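Local atomic coordinates of histidine acid phosphatase (Hafnia alvei, PDB entry 4ARU), a protein that belongs to the histidine phosphatase superfamily (branch 2), with a mixed beta-sheet flanked by helices as its core. Residues 316-324 and 376-384; 63-71 and 333-341. One frame throughout, in Å; residues are numbered along the deposited sequence. Where two conformers were deposited one is given.

Interaction 1. Residues 316-324 and 376-384; sequences MLGMTWTLP and SVRLNIPGC. With K (potassium ion), chain E.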
ATOM      1  N   MET A 316      -6.904  -8.091  -6.980  1.00  7.50           N
ATOM      2  CA  MET A 316      -7.347  -8.208  -8.370  1.00  8.18           C
ATOM      3  C   MET A 316      -6.452  -9.146  -9.182  1.00  8.30           C
ATOM      4  O   MET A 316      -6.964  -9.908 -10.000  1.00  9.55           O
ATOM      5  CB  MET A 316      -7.406  -6.855  -9.067  1.00  8.14           C
ATOM      6  CG  MET A 316      -8.433  -5.931  -8.483  1.00  8.13           C
ATOM      7  SD  MET A 316      -8.485  -4.340  -9.332  1.00  8.78           S
ATOM      8  CE  MET A 316      -9.378  -4.760 -10.762  1.00  9.33           C
ATOM      9  N   LEU A 317      -5.143  -9.071  -8.941  1.00  8.25           N
ATOM     10  CA  LEU A 317      -4.146  -9.876  -9.654  1.00  8.59           C
ATOM     11  C   LEU A 317      -3.804 -11.190  -8.917  1.00  8.90           C
ATOM     12  O   LEU A 317      -3.049 -12.020  -9.462  1.00  9.00           O
ATOM     13  CB  LEU A 317      -2.875  -9.066  -9.903  1.00  8.72           C
ATOM     14  CG  LEU A 317      -3.017  -7.963 -10.958  1.00  9.19           C
ATOM     15  CD1 LEU A 317      -1.783  -7.111 -11.023  1.00  9.34           C
ATOM     16  CD2 LEU A 317      -3.428  -8.475 -12.326  1.00 10.08           C
ATOM     17  N   GLY A 318      -4.431 -11.438  -7.759  1.00  8.82           N
ATOM     18  CA  GLY A 318      -4.161 -12.664  -6.995  1.00  9.38           C
ATOM     19  C   GLY A 318      -2.751 -12.749  -6.442  1.00  9.36           C
ATOM     20  O   GLY A 318      -2.240 -13.866  -6.249  1.00 10.53           O
ATOM     21  N   MET A 319      -2.064 -11.629  -6.247  1.00  9.05           N
ATOM     22  CA  MET A 319      -0.649 -11.616  -5.785  1.00  9.70           C
ATOM     23  C   MET A 319      -0.632 -11.599  -4.260  1.00 10.12           C
ATOM     24  O   MET A 319      -1.338 -10.787  -3.633  1.00 10.31           O
ATOM     25  CB  MET A 319       0.103 -10.415  -6.336  1.00  9.34           C
ATOM     26  CG  MET A 319       0.154 -10.400  -7.851  1.00  9.42           C
ATOM     27  SD  MET A 319       1.147  -9.038  -8.522  1.00  9.62           S
ATOM     28  CE  MET A 319       0.298  -7.638  -7.818  1.00  9.26           C
ATOM     29  N   THR A 320       0.172 -12.461  -3.664  1.00 10.24           N
ATOM     30  CA  THR A 320       0.317 -12.465  -2.233  1.00 11.21           C
ATOM     31  C   THR A 320       1.801 -12.495  -1.961  1.00 10.70           C
ATOM     32  O   THR A 320       2.596 -12.959  -2.807  1.00 12.61           O
ATOM     33  CB  THR A 320      -0.386 -13.634  -1.550  1.00 13.08           C
ATOM     34  OG1 THR A 320       0.065 -14.839  -2.112  1.00 15.04           O
ATOM     35  CG2 THR A 320      -1.900 -13.569  -1.750  1.00 14.41           C
ATOM     36  N   TRP A 321       2.176 -12.004  -0.800  1.00  9.32           N
ATOM     37  CA  TRP A 321       3.572 -11.911  -0.426  1.00  9.00           C
ATOM     38  C   TRP A 321       3.742 -11.798   1.056  1.00  9.54           C
ATOM     39  O   TRP A 321       2.799 -11.462   1.813  1.00  9.49           O
ATOM     40  CB  TRP A 321       4.266 -10.757  -1.129  1.00  8.36           C
ATOM     41  CG  TRP A 321       3.713  -9.422  -0.782  1.00  7.46           C
ATOM     42  CD1 TRP A 321       3.994  -8.672   0.328  1.00  7.41           C
ATOM     43  CD2 TRP A 321       2.805  -8.623  -1.583  1.00  6.91           C
ATOM     44  NE1 TRP A 321       3.306  -7.471   0.275  1.00  7.05           N
ATOM     45  CE2 TRP A 321       2.575  -7.408  -0.877  1.00  6.81           C
ATOM     46  CE3 TRP A 321       2.130  -8.836  -2.796  1.00  7.17           C
ATOM     47  CZ2 TRP A 321       1.723  -6.425  -1.374  1.00  6.64           C
ATOM     48  CZ3 TRP A 321       1.316  -7.825  -3.297  1.00  7.16           C
ATOM     49  CH2 TRP A 321       1.105  -6.643  -2.581  1.00  6.83           C
ATOM     50  N   THR A 322       4.970 -12.114   1.484  1.00  9.97           N
ATOM     51  CA  THR A 322       5.465 -11.723   2.813  0.50 10.40           C
ATOM     52  C   THR A 322       6.810 -11.066   2.591  1.00 10.22           C
ATOM     53  O   THR A 322       7.603 -11.462   1.729  1.00 10.87           O
ATOM     54  CB  THR A 322       5.583 -12.886   3.836  0.50 11.31           C
ATOM     55  OG1 THR A 322       5.807 -12.372   5.159  0.50 11.54           O
ATOM     56  CG2 THR A 322       6.729 -13.801   3.543  0.50 11.91           C
ATOM     57  N   LEU A 323       7.047  -9.990   3.324  1.00  9.00           N
ATOM     58  CA  LEU A 323       8.264  -9.206   3.121  1.00  8.38           C
ATOM     59  C   LEU A 323       9.314  -9.495   4.191  1.00  8.69           C
ATOM     60  O   LEU A 323       9.121  -9.168   5.368  1.00  8.70           O
ATOM     61  CB  LEU A 323       7.887  -7.729   3.166  1.00  7.55           C
ATOM     62  CG  LEU A 323       6.802  -7.316   2.184  1.00  7.02           C
ATOM     63  CD1 LEU A 323       6.540  -5.805   2.328  1.00  6.57           C
ATOM     64  CD2 LEU A 323       7.165  -7.635   0.732  1.00  7.02           C
ATOM     65  N   PRO A 324      10.452 -10.095   3.781  1.00  8.79           N
ATOM     66  CA  PRO A 324      11.513 -10.313   4.772  1.00  9.44           C
ATOM     67  C   PRO A 324      11.902  -9.012   5.481  1.00  9.14           C
ATOM     68  O   PRO A 324      12.096  -7.991   4.843  1.00  9.55           O
ATOM     69  CB  PRO A 324      12.690 -10.841   3.930  1.00  9.96           C
ATOM     70  CG  PRO A 324      11.993 -11.528   2.824  1.00  9.95           C
ATOM     71  CD  PRO A 324      10.794 -10.685   2.471  1.00  9.09           C
ATOM     72  N   SER A 376      13.218  -6.269  -1.733  1.00  9.77           N
ATOM     73  CA  SER A 376      12.450  -6.463  -2.960  0.50 10.23           C
ATOM     74  C   SER A 376      12.023  -7.918  -3.015  1.00 10.58           C
ATOM     75  O   SER A 376      12.838  -8.797  -2.798  1.00 12.89           O
ATOM     76  CB  SER A 376      13.260  -6.060  -4.208  0.50 10.81           C
ATOM     77  OG  SER A 376      12.531  -6.166  -5.431  0.50 11.57           O
ATOM     78  N   VAL A 377      10.746  -8.152  -3.302  1.00  9.65           N
ATOM     79  CA  VAL A 377      10.208  -9.496  -3.466  1.00  9.88           C
ATOM     80  C   VAL A 377       9.610  -9.575  -4.861  1.00  9.78           C
ATOM     81  O   VAL A 377       8.733  -8.783  -5.209  1.00  8.86           O
ATOM     82  CB  VAL A 377       9.145  -9.807  -2.404  1.00  9.96           C
ATOM     83  CG1 VAL A 377       8.498 -11.156  -2.664  1.00 10.55           C
ATOM     84  CG2 VAL A 377       9.793  -9.812  -1.028  1.00 10.40           C
ATOM     85  N   ARG A 378      10.060 -10.532  -5.655  1.00 10.08           N
ATOM     86  CA  ARG A 378       9.521 -10.757  -6.973  0.50 10.41           C
ATOM     87  C   ARG A 378       8.202 -11.520  -6.825  1.00 10.37           C
ATOM     88  O   ARG A 378       8.135 -12.519  -6.108  1.00 11.58           O
ATOM     89  CB  ARG A 378      10.510 -11.575  -7.801  0.50 11.56           C
ATOM     90  CG  ARG A 378      10.312 -11.387  -9.292  0.50 12.23           C
ATOM     91  CD  ARG A 378      11.563 -11.737 -10.081  0.50 12.79           C
ATOM     92  NE  ARG A 378      11.965 -13.117  -9.868  0.50 13.88           N
ATOM     93  CZ  ARG A 378      13.108 -13.671 -10.286  0.50 14.50           C
ATOM     94  NH1 ARG A 378      14.011 -12.960 -10.953  0.50 14.91           N
ATOM     95  NH2 ARG A 378      13.343 -14.959 -10.052  0.50 15.43           N
ATOM     96  N   LEU A 379       7.173 -11.079  -7.511  1.00  8.73           N
ATOM     97  CA  LEU A 379       5.829 -11.626  -7.359  1.00  8.35           C
ATOM     98  C   LEU A 379       5.364 -12.555  -8.458  1.00  8.46           C
ATOM     99  O   LEU A 379       5.514 -12.317  -9.671  1.00  8.69           O
ATOM    100  CB  LEU A 379       4.816 -10.472  -7.233  1.00  7.95           C
ATOM    101  CG  LEU A 379       5.147  -9.492  -6.099  1.00  7.84           C
ATOM    102  CD1 LEU A 379       4.123  -8.344  -6.083  1.00  7.30           C
ATOM    103  CD2 LEU A 379       5.132 -10.171  -4.755  1.00  8.27           C
ATOM    104  N   ASN A 380       4.689 -13.595  -8.002  1.00  9.10           N
ATOM    105  CA  ASN A 380       3.978 -14.524  -8.832  1.00  9.67           C
ATOM    106  C   ASN A 380       2.590 -13.993  -9.105  1.00  9.28           C
ATOM    107  O   ASN A 380       1.919 -13.500  -8.197  1.00  9.26           O
ATOM    108  CB  ASN A 380       3.840 -15.869  -8.120  1.00 10.92           C
ATOM    109  CG  ASN A 380       3.101 -16.891  -8.957  1.00 12.23           C
ATOM    110  OD1 ASN A 380       3.450 -17.101 -10.099  1.00 14.64           O
ATOM    111  ND2 ASN A 380       2.101 -17.555  -8.376  1.00 13.71           N
ATOM    112  N   ILE A 381       2.167 -14.067 -10.344  1.00  9.20           N
ATOM    113  CA  ILE A 381       0.789 -13.785 -10.746  1.00  9.56           C
ATOM    114  C   ILE A 381       0.129 -15.118 -11.070  1.00 10.45           C
ATOM    115  O   ILE A 381       0.441 -15.721 -12.092  1.00 11.16           O
ATOM    116  CB  ILE A 381       0.698 -12.821 -11.953  1.00  9.82           C
ATOM    117  CG1 ILE A 381       1.420 -11.498 -11.679  1.00  9.78           C
ATOM    118  CG2 ILE A 381      -0.772 -12.640 -12.382  1.00  9.83           C
ATOM    119  CD1 ILE A 381       1.623 -10.681 -12.933  1.00 10.59           C
ATOM    120  N   PRO A 382      -0.737 -15.615 -10.189  1.00 11.10           N
ATOM    121  CA  PRO A 382      -1.163 -17.009 -10.399  1.00 11.63           C
ATOM    122  C   PRO A 382      -1.930 -17.243 -11.673  1.00 11.69           C
ATOM    123  O   PRO A 382      -1.792 -18.318 -12.282  1.00 12.55           O
ATOM    124  CB  PRO A 382      -2.010 -17.317  -9.154  1.00 11.96           C
ATOM    125  CG  PRO A 382      -1.579 -16.354  -8.153  1.00 12.14           C
ATOM    126  CD  PRO A 382      -1.140 -15.114  -8.862  1.00 10.99           C
ATOM    127  N   GLY A 383      -2.693 -16.269 -12.121  1.00 11.28           N
ATOM    128  CA  GLY A 383      -3.403 -16.429 -13.342  1.00 11.68           C
ATOM    129  C   GLY A 383      -2.536 -16.435 -14.589  1.00 12.11           C
ATOM    130  O   GLY A 383      -3.008 -16.793 -15.671  1.00 13.49           O
ATOM    131  N   CYS A 384      -1.294 -15.948 -14.453  1.00 12.32           N
ATOM    132  CA  CYS A 384      -0.326 -15.892 -15.586  1.00 12.99           C
ATOM    133  C   CYS A 384       0.420 -17.221 -15.619  1.00 12.85           C
ATOM    134  O   CYS A 384       1.529 -17.344 -15.112  1.00 13.68           O
ATOM    135  CB  CYS A 384       0.619 -14.680 -15.416  1.00 12.89           C
ATOM    136  SG  CYS A 384       1.590 -14.362 -16.935  1.00 16.43           S
TER
HETATM  137  K     K E1417       2.464 -17.538 -12.508  1.00 11.16           K
HETATM  138  O   HOH W   1      -3.912 -13.866 -11.146  1.00 22.09           O
HETATM  139  O   HOH W   2       4.418 -14.065  -5.119  1.00 12.79           O
HETATM  140  O   HOH W   3       1.400 -14.279  -5.595  1.00 14.28           O
HETATM  141  O   HOH W   4       0.688 -19.601 -12.331  1.00 15.75           O
HETATM  142  O   HOH W   5       4.336 -19.455 -12.971  1.00 20.65           O
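Leu379 meets two side chains of 316-324 with its two methyls. Its CD2 lies 3.8 Å from Trp321 CB, close to the CE3 corner of the indole and oblique to the ring, while CD1 reaches Met319 SD at 3.9 Å, the two side chains crossing at about a right angle. Met319 folds at its last torsion (chi3 -58°), and its sulfur also comes within 4.0 Å of Ile381 CG1; the two side chains lie alongside each other, pointing the same way. Val377 turns CG2 toward Leu323 and Pro324, 3.7 Å from Pro324 CD. The 316-324 segment leaves helix 307-317 through a Schellman motif with Gly318 as its C-prime residue (phi 66°), then runs roughly antiparallel (148°) to the chain that continues from the edge strand 375-378. Direct hydrogen bonds between the two segments are absent; waters link them instead. One donates to Thr320 O and accepts from Asn380 N, a second accepts from Thr320 N and donates to Asn380 O, and a third joins Leu317 O to Gly383 N. On the far side of 376-384, a potassium ion is held by Asn380 OD1 at 2.6 Å, by Ile381 O and Cys384 O at 2.8 Å each, by two waters and by Gln387. The type I turn from Ile381 to Cys384 brings those two carbonyls to the ion, and Cys384 is also joined to Cys393 by a disulfide.

Interaction 2. Residues 63-71 and 333-341; sequences FYRERFQQQ and GGALVFERW
Tyr64 reaches from the helix to the start of strand 335-341, its CE1 4.0 Å from Val337 CG2 and its OH 3.4 Å from Ala335 CB. A water lying in the ring plane joins that hydroxyl to Gly333 O, to which it donates. One turn on, Arg67 extends from CG to NE with CG anti to the backbone N, which carries the guanidinium across to Glu339. Arg67 NH2 donates to Glu339 OE2 at 3.0 Å in a nearly straight bond (167°), and NE adds a weak one to the same oxygen. The carboxylate oxygen lies in the guanidinium plane, yet the donor stands above the carboxylate plane, the two planes being 67° apart; this is a salt bridge through one oxygen rather than a flat pairing. Phe68 turns its edge to both Glu339 OE2 and Val337, with CZ 4.4 Å from Val337 CG1. Gln71 brings NE2 to the edge of the Trp341 indole, 3.7 Å from CZ2, its side chain crossing the tryptophan at about a right angle.

Helix 63-70 and strand 335-341 run nearly parallel (13°), with 13.1 Å between their axes at closest approach, a gap bridged by long side chains; helix 51-70 thus lies over one face of the mixed sheet of this histidine phosphatase fold. Within the strand, Trp341 NE1 donates to Glu339 OE1 at 2.9 Å, on the anti side, tilted out of the carboxylate plane. With one oxygen engaged by arginine and the other by indole, the buried Glu339 is fixed in rotation and probably stabilised as the anion.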
ATOM      1  N   PHE A  63      17.242   5.211  -4.174  1.00  8.93           N
ATOM      2  CA  PHE A  63      17.429   3.803  -4.529  1.00  9.39           C
ATOM      3  C   PHE A  63      16.883   3.538  -5.931  1.00  9.01           C
ATOM      4  O   PHE A  63      17.549   2.906  -6.769  1.00  8.85           O
ATOM      5  CB  PHE A  63      16.734   2.896  -3.520  1.00  9.74           C
ATOM      6  CG  PHE A  63      16.832   1.437  -3.895  1.00 10.46           C
ATOM      7  CD1 PHE A  63      18.056   0.775  -3.808  1.00 11.54           C
ATOM      8  CD2 PHE A  63      15.741   0.774  -4.436  1.00 10.74           C
ATOM      9  CE1 PHE A  63      18.169  -0.570  -4.192  1.00 12.08           C
ATOM     10  CE2 PHE A  63      15.846  -0.552  -4.829  1.00 11.56           C
ATOM     11  CZ  PHE A  63      17.071  -1.210  -4.702  1.00 11.87           C
ATOM     12  N   TYR A  64      15.687   4.035  -6.194  1.00  8.39           N
ATOM     13  CA  TYR A  64      15.090   3.905  -7.513  1.00  8.59           C
ATOM     14  C   TYR A  64      15.979   4.517  -8.591  1.00  8.84           C
ATOM     15  O   TYR A  64      16.153   3.937  -9.675  1.00  8.94           O
ATOM     16  CB  TYR A  64      13.696   4.552  -7.588  1.00  8.44           C
ATOM     17  CG  TYR A  64      12.579   3.871  -6.849  1.00  8.46           C
ATOM     18  CD1 TYR A  64      12.244   2.547  -7.077  1.00  9.41           C
ATOM     19  CD2 TYR A  64      11.824   4.586  -5.927  1.00  8.72           C
ATOM     20  CE1 TYR A  64      11.189   1.964  -6.348  1.00  9.32           C
ATOM     21  CE2 TYR A  64      10.772   4.006  -5.231  1.00  9.54           C
ATOM     22  CZ  TYR A  64      10.493   2.707  -5.421  1.00  9.81           C
ATOM     23  OH  TYR A  64       9.389   2.226  -4.671  1.00 12.21           O
ATOM     24  N   ARG A  65      16.576   5.664  -8.293  1.00  9.20           N
ATOM     25  CA  ARG A  65      17.526   6.276  -9.232  1.00 10.15           C
ATOM     26  C   ARG A  65      18.659   5.317  -9.569  1.00 10.73           C
ATOM     27  O   ARG A  65      18.955   5.089 -10.749  1.00 10.78           O
ATOM     28  CB  ARG A  65      18.072   7.620  -8.712  1.00 11.06           C
ATOM     29  CG  ARG A  65      19.091   8.287  -9.630  1.00 12.59           C
ATOM     30  CD  ARG A  65      18.515   8.414 -11.041  1.00 14.05           C
ATOM     31  NE  ARG A  65      19.383   9.095 -12.013  1.00 15.97           N
ATOM     32  CZ  ARG A  65      19.513  10.423 -12.127  1.00 16.80           C
ATOM     33  NH1 ARG A  65      18.841  11.263 -11.344  1.00 16.46           N
ATOM     34  NH2 ARG A  65      20.328  10.923 -13.051  1.00 18.73           N
ATOM     35  N   GLU A  66      19.276   4.713  -8.549  1.00 10.81           N
ATOM     36  CA  GLU A  66      20.405   3.829  -8.787  1.00 11.69           C
ATOM     37  C   GLU A  66      19.945   2.604  -9.574  1.00 11.52           C
ATOM     38  O   GLU A  66      20.675   2.187 -10.481  1.00 11.54           O
ATOM     39  CB  GLU A  66      21.045   3.369  -7.489  1.00 12.66           C
ATOM     40  CG  GLU A  66      21.809   4.418  -6.722  1.00 14.33           C
ATOM     41  CD  GLU A  66      22.841   3.852  -5.729  1.00 16.61           C
ATOM     42  OE1 GLU A  66      23.358   2.728  -5.893  1.00 17.12           O
ATOM     43  OE2 GLU A  66      23.173   4.584  -4.774  1.00 19.69           O
ATOM     44  N   ARG A  67      18.781   2.036  -9.246  1.00 11.25           N
ATOM     45  CA  ARG A  67      18.315   0.805  -9.890  1.00 12.08           C
ATOM     46  C   ARG A  67      18.013   1.120 -11.354  1.00 11.62           C
ATOM     47  O   ARG A  67      18.450   0.405 -12.270  1.00 11.34           O
ATOM     48  CB  ARG A  67      17.050   0.306  -9.187  1.00 14.03           C
ATOM     49  CG  ARG A  67      16.322  -0.873  -9.841  1.00 17.72           C
ATOM     50  CD  ARG A  67      15.128  -1.193  -8.943  1.00 22.19           C
ATOM     51  NE  ARG A  67      14.156  -2.176  -9.442  1.00 26.83           N
ATOM     52  CZ  ARG A  67      13.753  -3.279  -8.788  1.00 30.75           C
ATOM     53  NH1 ARG A  67      14.226  -3.613  -7.573  1.00 32.21           N
ATOM     54  NH2 ARG A  67      12.842  -4.064  -9.362  1.00 33.75           N
ATOM     55  N   PHE A  68      17.295   2.200 -11.610  1.00 11.56           N
ATOM     56  CA  PHE A  68      16.878   2.455 -12.981  1.00 11.80           C
ATOM     57  C   PHE A  68      18.020   2.964 -13.867  1.00 12.28           C
ATOM     58  O   PHE A  68      18.021   2.730 -15.082  1.00 12.03           O
ATOM     59  CB  PHE A  68      15.659   3.375 -13.023  1.00 12.54           C
ATOM     60  CG  PHE A  68      14.446   2.805 -12.288  1.00 12.98           C
ATOM     61  CD1 PHE A  68      14.110   1.464 -12.377  1.00 13.69           C
ATOM     62  CD2 PHE A  68      13.666   3.619 -11.480  1.00 14.25           C
ATOM     63  CE1 PHE A  68      12.992   0.934 -11.679  1.00 14.54           C
ATOM     64  CE2 PHE A  68      12.574   3.105 -10.794  1.00 14.62           C
ATOM     65  CZ  PHE A  68      12.260   1.769 -10.870  1.00 14.56           C
ATOM     66  N   GLN A  69      19.003   3.666 -13.303  1.00 12.15           N
ATOM     67  CA  GLN A  69      20.214   4.026 -14.033  0.67 13.74           C
ATOM     68  C   GLN A  69      20.966   2.803 -14.454  1.00 13.77           C
ATOM     69  O   GLN A  69      21.477   2.712 -15.559  1.00 13.69           O
ATOM     70  CB  GLN A  69      21.161   4.822 -13.154  0.67 15.12           C
ATOM     71  CG  GLN A  69      20.800   6.269 -13.121  0.67 16.29           C
ATOM     72  CD  GLN A  69      21.565   7.016 -12.050  0.67 17.44           C
ATOM     73  OE1 GLN A  69      21.949   6.469 -11.028  0.67 19.81           O
ATOM     74  NE2 GLN A  69      21.791   8.259 -12.290  0.67 19.27           N
ATOM     75  N   GLN A  70      21.080   1.849 -13.541  1.00 13.98           N
ATOM     76  CA  GLN A  70      21.831   0.637 -13.851  1.00 16.14           C
ATOM     77  C   GLN A  70      21.176  -0.129 -15.009  1.00 15.82           C
ATOM     78  O   GLN A  70      21.876  -0.747 -15.808  1.00 15.56           O
ATOM     79  CB  GLN A  70      21.912  -0.239 -12.594  1.00 18.01           C
ATOM     80  CG  GLN A  70      22.663  -1.566 -12.806  1.00 21.44           C
ATOM     81  CD  GLN A  70      22.554  -2.482 -11.588  1.00 24.88           C
ATOM     82  OE1 GLN A  70      21.467  -2.739 -11.055  1.00 30.00           O
ATOM     83  NE2 GLN A  70      23.697  -2.981 -11.145  1.00 29.14           N
ATOM     84  N   GLN A  71      19.848  -0.020 -15.107  1.00 15.91           N
ATOM     85  CA  GLN A  71      19.060  -0.720 -16.134  1.00 17.21           C
ATOM     86  C   GLN A  71      18.890   0.138 -17.403  1.00 17.42           C
ATOM     87  O   GLN A  71      18.174  -0.236 -18.352  1.00 18.60           O
ATOM     88  CB  GLN A  71      17.700  -1.173 -15.567  1.00 18.23           C
ATOM     89  CG  GLN A  71      17.798  -2.068 -14.303  1.00 20.65           C
ATOM     90  CD  GLN A  71      16.482  -2.282 -13.540  1.00 23.50           C
ATOM     91  OE1 GLN A  71      15.762  -1.335 -13.142  1.00 25.24           O
ATOM     92  NE2 GLN A  71      16.171  -3.558 -13.288  1.00 26.84           N
ATOM     93  N   GLY A 333       5.911   3.804   2.342  1.00  6.38           N
ATOM     94  CA  GLY A 333       6.798   3.895   1.217  1.00  6.40           C
ATOM     95  C   GLY A 333       7.003   2.619   0.415  1.00  6.15           C
ATOM     96  O   GLY A 333       7.753   2.607  -0.566  1.00  7.05           O
ATOM     97  N   GLY A 334       6.353   1.526   0.803  1.00  5.81           N
ATOM     98  CA  GLY A 334       6.449   0.282   0.019  1.00  5.59           C
ATOM     99  C   GLY A 334       5.654   0.410  -1.255  1.00  5.52           C
ATOM    100  O   GLY A 334       4.620   1.063  -1.274  1.00  5.16           O
ATOM    101  N   ALA A 335       6.130  -0.194  -2.331  1.00  5.55           N
ATOM    102  CA  ALA A 335       5.516   0.021  -3.592  1.00  5.32           C
ATOM    103  C   ALA A 335       5.493  -1.245  -4.450  1.00  5.34           C
ATOM    104  O   ALA A 335       6.493  -2.017  -4.439  1.00  6.09           O
ATOM    105  CB  ALA A 335       6.236   1.111  -4.339  1.00  5.55           C
ATOM    106  N   LEU A 336       4.421  -1.407  -5.222  1.00  5.69           N
ATOM    107  CA  LEU A 336       4.428  -2.350  -6.302  1.00  6.19           C
ATOM    108  C   LEU A 336       5.099  -1.695  -7.498  1.00  6.17           C
ATOM    109  O   LEU A 336       4.641  -0.633  -8.016  1.00  6.60           O
ATOM    110  CB  LEU A 336       3.020  -2.747  -6.718  1.00  6.36           C
ATOM    111  CG  LEU A 336       2.273  -3.622  -5.725  1.00  6.65           C
ATOM    112  CD1 LEU A 336       0.808  -3.717  -6.150  1.00  6.73           C
ATOM    113  CD2 LEU A 336       2.964  -4.989  -5.636  1.00  7.02           C
ATOM    114  N   VAL A 337       6.119  -2.331  -8.005  1.00  5.91           N
ATOM    115  CA  VAL A 337       6.879  -1.839  -9.129  1.00  6.23           C
ATOM    116  C   VAL A 337       6.623  -2.781 -10.274  1.00  6.34           C
ATOM    117  O   VAL A 337       7.080  -3.929 -10.285  1.00  6.75           O
ATOM    118  CB  VAL A 337       8.380  -1.752  -8.817  1.00  6.62           C
ATOM    119  CG1 VAL A 337       9.144  -1.235 -10.021  1.00  7.25           C
ATOM    120  CG2 VAL A 337       8.629  -0.886  -7.560  1.00  6.76           C
ATOM    121  N   PHE A 338       5.939  -2.264 -11.263  1.00  6.19           N
ATOM    122  CA  PHE A 338       5.606  -2.981 -12.495  1.00  6.57           C
ATOM    123  C   PHE A 338       6.575  -2.568 -13.587  1.00  7.16           C
ATOM    124  O   PHE A 338       6.697  -1.373 -13.882  1.00  7.05           O
ATOM    125  CB  PHE A 338       4.193  -2.680 -12.977  1.00  6.69           C
ATOM    126  CG  PHE A 338       3.110  -3.106 -12.057  1.00  6.44           C
ATOM    127  CD1 PHE A 338       2.718  -2.334 -10.976  1.00  6.50           C
ATOM    128  CD2 PHE A 338       2.343  -4.231 -12.399  1.00  6.61           C
ATOM    129  CE1 PHE A 338       1.710  -2.753 -10.163  1.00  6.44           C
ATOM    130  CE2 PHE A 338       1.274  -4.620 -11.593  1.00  6.75           C
ATOM    131  CZ  PHE A 338       0.997  -3.875 -10.446  1.00  6.60           C
ATOM    132  N   GLU A 339       7.281  -3.523 -14.192  1.00  7.69           N
ATOM    133  CA  GLU A 339       8.333  -3.261 -15.170  1.00  8.71           C
ATOM    134  C   GLU A 339       7.923  -3.854 -16.479  1.00  8.87           C
ATOM    135  O   GLU A 339       7.607  -5.046 -16.554  1.00  8.98           O
ATOM    136  CB  GLU A 339       9.646  -3.873 -14.724  1.00 10.40           C
ATOM    137  CG  GLU A 339      10.164  -3.228 -13.459  1.00 12.41           C
ATOM    138  CD  GLU A 339      11.502  -3.740 -12.957  1.00 16.38           C
ATOM    139  OE1 GLU A 339      11.981  -4.801 -13.390  1.00 19.61           O
ATOM    140  OE2 GLU A 339      12.062  -3.039 -12.078  1.00 21.23           O
ATOM    141  N   ARG A 340       8.016  -3.052 -17.522  1.00  8.44           N
ATOM    142  CA  ARG A 340       7.816  -3.506 -18.897  1.00  8.49           C
ATOM    143  C   ARG A 340       9.162  -3.782 -19.496  1.00  8.80           C
ATOM    144  O   ARG A 340       9.947  -2.868 -19.718  1.00  8.59           O
ATOM    145  CB  ARG A 340       7.067  -2.465 -19.767  1.00  9.10           C
ATOM    146  CG  ARG A 340       6.994  -2.815 -21.234  1.00 10.07           C
ATOM    147  CD  ARG A 340       6.624  -1.615 -22.101  1.00 10.73           C
ATOM    148  NE  ARG A 340       6.790  -1.857 -23.497  1.00 11.52           N
ATOM    149  CZ  ARG A 340       5.875  -2.378 -24.345  1.00 12.30           C
ATOM    150  NH1 ARG A 340       4.633  -2.627 -23.976  1.00 12.03           N
ATOM    151  NH2 ARG A 340       6.193  -2.594 -25.606  1.00 13.61           N
ATOM    152  N   TRP A 341       9.427  -5.070 -19.750  1.00  8.70           N
ATOM    153  CA  TRP A 341      10.676  -5.546 -20.329  1.00  9.41           C
ATOM    154  C   TRP A 341      10.390  -6.030 -21.731  1.00  9.89           C
ATOM    155  O   TRP A 341       9.301  -6.551 -21.996  1.00 10.30           O
ATOM    156  CB  TRP A 341      11.189  -6.734 -19.520  1.00  9.69           C
ATOM    157  CG  TRP A 341      11.725  -6.375 -18.215  1.00  9.67           C
ATOM    158  CD1 TRP A 341      11.071  -6.289 -17.008  1.00  9.35           C
ATOM    159  CD2 TRP A 341      13.098  -6.039 -17.945  1.00 10.11           C
ATOM    160  NE1 TRP A 341      11.957  -5.931 -16.020  1.00  9.86           N
ATOM    161  CE2 TRP A 341      13.194  -5.762 -16.570  1.00 10.11           C
ATOM    162  CE3 TRP A 341      14.251  -5.954 -18.742  1.00 10.84           C
ATOM    163  CZ2 TRP A 341      14.396  -5.377 -15.980  1.00 10.45           C
ATOM    164  CZ3 TRP A 341      15.443  -5.573 -18.146  1.00 11.22           C
ATOM    165  CH2 TRP A 341      15.496  -5.300 -16.778  1.00 11.04           C
TER
HETATM  166  O   HOH W   6       8.225   4.026  -2.821  1.00 12.83           O

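Overall arrangement
Interactions 1 and 2 have centres 16 Å apart and meet mainly through strand 335-342, which follows helix 307-317 in the chain. Leu336, whose side chain points away from helix 63-70, packs on interaction 1: its CD2 is 3.6 Å from Leu379 CD1 and 3.9 Å from Trp321 CH2. Phe338 CE2 likewise lies 4.0 Å from Leu317 CD1. The alternating residues of one strand thus serve both contacts, Val337 and Glu339 facing the helix of interaction 2. Ser376 OG also packs 3.7 Å from Arg67 NH1. Strand 348-356 adds a further connection, pairing with both 335-342 and 375-378. The potassium ion belongs to interaction 1 alone, held by the loop that continues from strand 375-378.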